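Local structure of hypothetical protein (Mus musculus, 1VKB) at residues I62-Y67 with Y127-Y132; V107-W112 with D120-F125. The protein probably acts as a gamma-glutamylamine cyclotransferase of the AIG2-like family, cleaving gamma-glutamyl amines with release of 5-oxoproline. All coordinates share one frame; numbering follows the deposited sequence.

Interaction 1. Residues I62-Y67 with Y127-Y132; sequences IPWLLY and YTTATY
Thr129 pushes its methyl group between Trp64 and Leu66, and the two branches of this one residue show how a threonine can serve an apolar and a polar neighbour at once. CG2 lies 3.8 Å from Leu66 CD2 and 3.9 Å from Trp64 CE3, meeting the indole obliquely. With OG1 anti to the backbone N (chi1 -177°), the hydroxyl turns from this apolar corner to the chain ahead, where it accepts a bond from Thr131 N (2.9 Å), forming an ST turn, and also pairs with Met99 O. Replaced by alanine, the residue would lose both branches, and Thr131 N and Met99 O would probably be left without this mate while a gap opened between the indole and Leu66. Leu66 continues the apolar row, its side chain crossing that of Tyr132 at about a right angle, with CD2 3.7 Å from Tyr132 CB and CD1 over one face of the phenol ring. Tyr67 and Thr128 instead run side by side in the same direction, CD1 of the ring 4.0 Å from Thr128 OG1, whose polar partners are Thr103 and Gln101. Two backbone bonds embrace Leu66 in a parallel bridge: Thr129 N to Leu65 O (2.9 Å), and Tyr67 N to Thr129 O (2.9 Å), the latter donor standing 40° out of the carbonyl plane. The short strand segments diverge by 72°, and the pairing is correspondingly brief. Strand 54-57 pairs with 62-66, Tyr100 stacks on Trp64, Tyr19 bonds to both Leu65 N and Tyr127 O, and helix 84-93 packs against Tyr127.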
# COMPACT_ATOMS: atom_id res chain seq x y z
N ILE A 62 -10.01 4.44 -4.47
CA ILE A 62 -8.64 4.23 -3.98
C ILE A 62 -8.65 3.25 -2.81
O ILE A 62 -9.55 3.28 -1.97
CB ILE A 62 -8.07 5.59 -3.56
CG1 ILE A 62 -7.67 6.34 -4.85
CG2 ILE A 62 -6.84 5.43 -2.74
CD1 ILE A 62 -7.40 7.82 -4.60
N PRO A 63 -7.67 2.37 -2.75
CA PRO A 63 -7.50 1.57 -1.56
C PRO A 63 -6.77 2.31 -0.45
O PRO A 63 -5.72 2.94 -0.67
CB PRO A 63 -6.66 0.40 -2.05
CG PRO A 63 -5.75 1.00 -3.10
CD PRO A 63 -6.68 2.02 -3.78
N TRP A 64 -7.30 2.18 0.76
CA TRP A 64 -6.75 2.84 1.93
C TRP A 64 -6.62 1.87 3.07
O TRP A 64 -7.62 1.28 3.49
CB TRP A 64 -7.65 3.98 2.40
CG TRP A 64 -8.17 4.92 1.33
CD1 TRP A 64 -9.26 4.75 0.55
CD2 TRP A 64 -7.67 6.25 1.02
NE1 TRP A 64 -9.46 5.86 -0.26
CE2 TRP A 64 -8.49 6.79 0.02
CE3 TRP A 64 -6.59 7.01 1.47
CZ2 TRP A 64 -8.26 8.05 -0.54
CZ3 TRP A 64 -6.38 8.26 0.92
CH2 TRP A 64 -7.21 8.76 -0.07
N LEU A 65 -5.41 1.75 3.60
CA LEU A 65 -5.17 0.98 4.81
C LEU A 65 -5.31 1.94 6.00
O LEU A 65 -4.47 2.84 6.23
CB LEU A 65 -3.78 0.32 4.77
CG LEU A 65 -3.56 -0.79 5.79
CD1 LEU A 65 -4.48 -1.97 5.49
CD2 LEU A 65 -2.11 -1.25 5.73
N LEU A 66 -6.44 1.79 6.71
CA LEU A 66 -6.80 2.72 7.77
C LEU A 66 -5.96 2.40 9.00
O LEU A 66 -5.83 1.23 9.37
CB LEU A 66 -8.27 2.68 8.09
CG LEU A 66 -9.25 2.74 6.95
CD1 LEU A 66 -10.68 2.77 7.48
CD2 LEU A 66 -8.92 3.93 6.07
N TYR A 67 -5.44 3.43 9.65
CA TYR A 67 -4.56 3.20 10.79
C TYR A 67 -5.40 2.97 12.06
O TYR A 67 -5.55 3.86 12.90
CB TYR A 67 -3.53 4.32 10.97
CG TYR A 67 -2.48 3.85 11.94
CD1 TYR A 67 -1.53 2.92 11.56
CD2 TYR A 67 -2.56 4.20 13.29
CE1 TYR A 67 -0.62 2.40 12.47
CE2 TYR A 67 -1.65 3.69 14.22
CZ TYR A 67 -0.70 2.79 13.81
OH TYR A 67 0.22 2.29 14.73
N TYR A 127 2.09 2.88 3.45
CA TYR A 127 1.26 4.10 3.38
C TYR A 127 -0.09 3.82 4.05
O TYR A 127 -0.92 3.11 3.49
CB TYR A 127 1.14 4.58 1.92
CG TYR A 127 2.49 5.05 1.43
CD1 TYR A 127 3.00 6.29 1.87
CD2 TYR A 127 3.29 4.26 0.60
CE1 TYR A 127 4.26 6.71 1.48
CE2 TYR A 127 4.60 4.67 0.24
CZ TYR A 127 5.05 5.90 0.66
OH TYR A 127 6.30 6.32 0.31
N THR A 128 -0.26 4.28 5.30
CA THR A 128 -1.52 4.12 6.06
C THR A 128 -2.23 5.46 6.07
O THR A 128 -1.68 6.45 5.64
CB THR A 128 -1.25 3.65 7.48
OG1 THR A 128 -0.44 4.61 8.16
CG2 THR A 128 -0.44 2.39 7.45
N THR A 129 -3.46 5.52 6.57
CA THR A 129 -4.09 6.80 6.75
C THR A 129 -4.92 6.91 8.02
O THR A 129 -5.65 5.98 8.37
CB THR A 129 -4.88 7.23 5.55
OG1 THR A 129 -5.40 8.53 5.82
CG2 THR A 129 -6.09 6.37 5.30
N ALA A 130 -4.72 8.03 8.69
CA ALA A 130 -5.52 8.49 9.84
C ALA A 130 -6.44 9.64 9.39
O ALA A 130 -7.19 10.20 10.21
CB ALA A 130 -4.62 8.98 10.92
N THR A 131 -6.42 9.99 8.11
CA THR A 131 -7.23 11.17 7.66
C THR A 131 -8.33 10.75 6.69
O THR A 131 -8.72 11.51 5.85
CB THR A 131 -6.32 12.22 7.00
OG1 THR A 131 -5.51 11.59 5.97
CG2 THR A 131 -5.34 12.81 7.99
N TYR A 132 -8.79 9.50 6.81
CA TYR A 132 -9.90 8.97 6.04
C TYR A 132 -11.20 9.70 6.39
O TYR A 132 -11.33 10.27 7.48
CB TYR A 132 -10.07 7.45 6.34
CG TYR A 132 -10.11 7.10 7.82
CD1 TYR A 132 -8.94 6.82 8.53
CD2 TYR A 132 -11.33 7.00 8.51
CE1 TYR A 132 -8.96 6.50 9.85
CE2 TYR A 132 -11.35 6.69 9.83
CZ TYR A 132 -10.16 6.44 10.51
OH TYR A 132 -10.19 6.12 11.84

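Interaction 2. Residues V107-W112 with D120-F125; sequences VQVLEW and DSVQCF
Val107 and Val122 form an antiparallel hydrogen-bonded pair, Val107 N to Val122 O at 2.9 Å and Val122 N to Val107 O at 2.8 Å, with Val109 N adding a nearly straight bond (171°) to Asp120 O at 2.9 Å. On the face of Val107 and Val122, Val107 sets CG2 3.9 Å from Cys124 SG, the sulfur making an apolar contact. Val122 places CG1 between its backbone N and carbonyl carbon (chi1 57°), which leaves this methyl 4.0 Å from Val109 CG2, the two side chains crossing at about a right angle. Gln108 and Ser121 occupy the other face as a non-hydrogen-bonded pair, where Ser121 OG bonds to Gln106 NE2. Beyond Val109 the chain turns a corner, and a classic beta bulge sets Leu110 and Glu111 together opposite the single residue Arg45. Ile79 of strand 76-82 packs on Val107, Val122 and Cys124, and Phe17 on Val107 and Cys124. The chemistry is thus divided: main-chain bonds set the alignment of the strands, apolar groups fill the face of Val107 and Val122, and Gln108 and Ser121 line the other, with no ion pair between the two segments.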
# COMPACT_ATOMS: atom_id res chain seq x y z
N VAL A 107 5.79 -6.98 8.87
CA VAL A 107 5.18 -7.76 7.78
C VAL A 107 5.67 -9.20 7.84
O VAL A 107 6.86 -9.48 7.89
CB VAL A 107 5.47 -7.13 6.40
CG1 VAL A 107 4.99 -8.01 5.26
CG2 VAL A 107 4.89 -5.70 6.30
N GLN A 108 4.73 -10.11 7.98
CA GLN A 108 5.03 -11.52 7.91
C GLN A 108 5.37 -11.88 6.44
O GLN A 108 4.61 -11.56 5.49
CB GLN A 108 3.82 -12.31 8.41
CG GLN A 108 4.02 -13.83 8.32
CD GLN A 108 2.76 -14.62 8.60
OE1 GLN A 108 1.64 -14.10 8.57
NE2 GLN A 108 2.94 -15.91 8.88
N VAL A 109 6.50 -12.56 6.26
CA VAL A 109 6.96 -12.95 4.93
C VAL A 109 6.23 -14.24 4.52
O VAL A 109 6.29 -15.25 5.23
CB VAL A 109 8.46 -13.17 4.94
CG1 VAL A 109 8.94 -13.73 3.59
CG2 VAL A 109 9.16 -11.85 5.29
N LEU A 110 5.53 -14.19 3.41
CA LEU A 110 4.85 -15.38 2.87
C LEU A 110 5.66 -16.04 1.75
O LEU A 110 5.65 -17.23 1.60
CB LEU A 110 3.49 -14.98 2.35
CG LEU A 110 2.57 -14.36 3.39
CD1 LEU A 110 1.26 -13.98 2.72
CD2 LEU A 110 2.34 -15.29 4.57
N GLU A 111 6.40 -15.25 0.99
CA GLU A 111 7.28 -15.75 -0.06
C GLU A 111 8.41 -14.75 -0.19
O GLU A 111 8.19 -13.54 -0.07
CB GLU A 111 6.50 -15.92 -1.37
CG GLU A 111 7.35 -16.14 -2.63
CD GLU A 111 7.70 -14.86 -3.43
OE1 GLU A 111 6.88 -13.94 -3.54
OE2 GLU A 111 8.81 -14.80 -4.01
N TRP A 112 9.62 -15.24 -0.39
CA TRP A 112 10.77 -14.36 -0.57
C TRP A 112 11.58 -14.79 -1.77
O TRP A 112 11.90 -15.97 -1.89
CB TRP A 112 11.66 -14.39 0.67
CG TRP A 112 12.72 -13.32 0.70
CD1 TRP A 112 14.05 -13.45 0.36
CD2 TRP A 112 12.55 -11.95 1.10
NE1 TRP A 112 14.69 -12.25 0.54
CE2 TRP A 112 13.80 -11.32 0.99
CE3 TRP A 112 11.46 -11.20 1.56
CZ2 TRP A 112 13.98 -9.98 1.31
CZ3 TRP A 112 11.66 -9.87 1.90
CH2 TRP A 112 12.91 -9.28 1.78
N ASP A 120 11.12 -14.67 9.48
CA ASP A 120 9.67 -14.77 9.53
C ASP A 120 9.00 -13.45 9.20
O ASP A 120 7.87 -13.43 8.72
CB ASP A 120 9.19 -15.17 10.92
CG ASP A 120 9.52 -16.61 11.28
OD1 ASP A 120 9.97 -17.39 10.39
OD2 ASP A 120 9.33 -17.05 12.45
N SER A 121 9.65 -12.33 9.52
CA SER A 121 9.01 -11.04 9.27
C SER A 121 10.02 -9.98 8.92
O SER A 121 11.21 -10.14 9.19
CB SER A 121 8.23 -10.58 10.48
OG SER A 121 9.08 -10.41 11.57
N VAL A 122 9.53 -8.88 8.36
CA VAL A 122 10.41 -7.79 7.99
C VAL A 122 9.71 -6.49 8.32
O VAL A 122 8.52 -6.37 8.12
CB VAL A 122 10.76 -7.87 6.50
CG1 VAL A 122 9.58 -7.86 5.67
CG2 VAL A 122 11.69 -6.71 6.07
N GLN A 123 10.46 -5.51 8.81
CA GLN A 123 9.86 -4.18 9.02
C GLN A 123 9.84 -3.43 7.70
O GLN A 123 10.87 -3.32 7.03
CB GLN A 123 10.64 -3.34 10.04
CG GLN A 123 9.84 -2.14 10.57
CD GLN A 123 8.89 -2.54 11.73
OE1 GLN A 123 8.86 -3.69 12.13
NE2 GLN A 123 8.16 -1.57 12.26
N CYS A 124 8.69 -2.84 7.34
CA CYS A 124 8.52 -2.17 6.07
C CYS A 124 7.76 -0.87 6.30
O CYS A 124 6.88 -0.83 7.14
CB CYS A 124 7.62 -2.99 5.16
SG CYS A 124 8.27 -4.60 4.68
N PHE A 125 8.10 0.15 5.55
CA PHE A 125 7.25 1.31 5.46
C PHE A 125 5.95 0.93 4.68
O PHE A 125 5.97 0.25 3.63
CB PHE A 125 7.92 2.46 4.74
CG PHE A 125 9.04 3.11 5.52
CD1 PHE A 125 8.85 3.57 6.81
CD2 PHE A 125 10.30 3.25 4.94
CE1 PHE A 125 9.92 4.13 7.53
CE2 PHE A 125 11.34 3.83 5.67
CZ PHE A 125 11.14 4.26 6.94

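How the interactions relate
Both interactions use strand 121-129, interaction 2 near its beginning and interaction 1 toward its far end, with centres about 20 Å apart. Along the chain, the loop closed by 62-67 and 127-132 encloses the other contact. Interaction 1 is the more buried, lying closer to the middle of the protein; there the strand acquires a parallel neighbour, and aromatic rings, a leucine and threonines share the work. Interaction 2 lies further out and only partly buried, joining strands close in sequence in antiparallel fashion through valines and a cysteine. Strand 121-129 thus sits between 101-109 and 62-66 in a mixed sheet, and its side chains pass from valine and cysteine to threonine along its length.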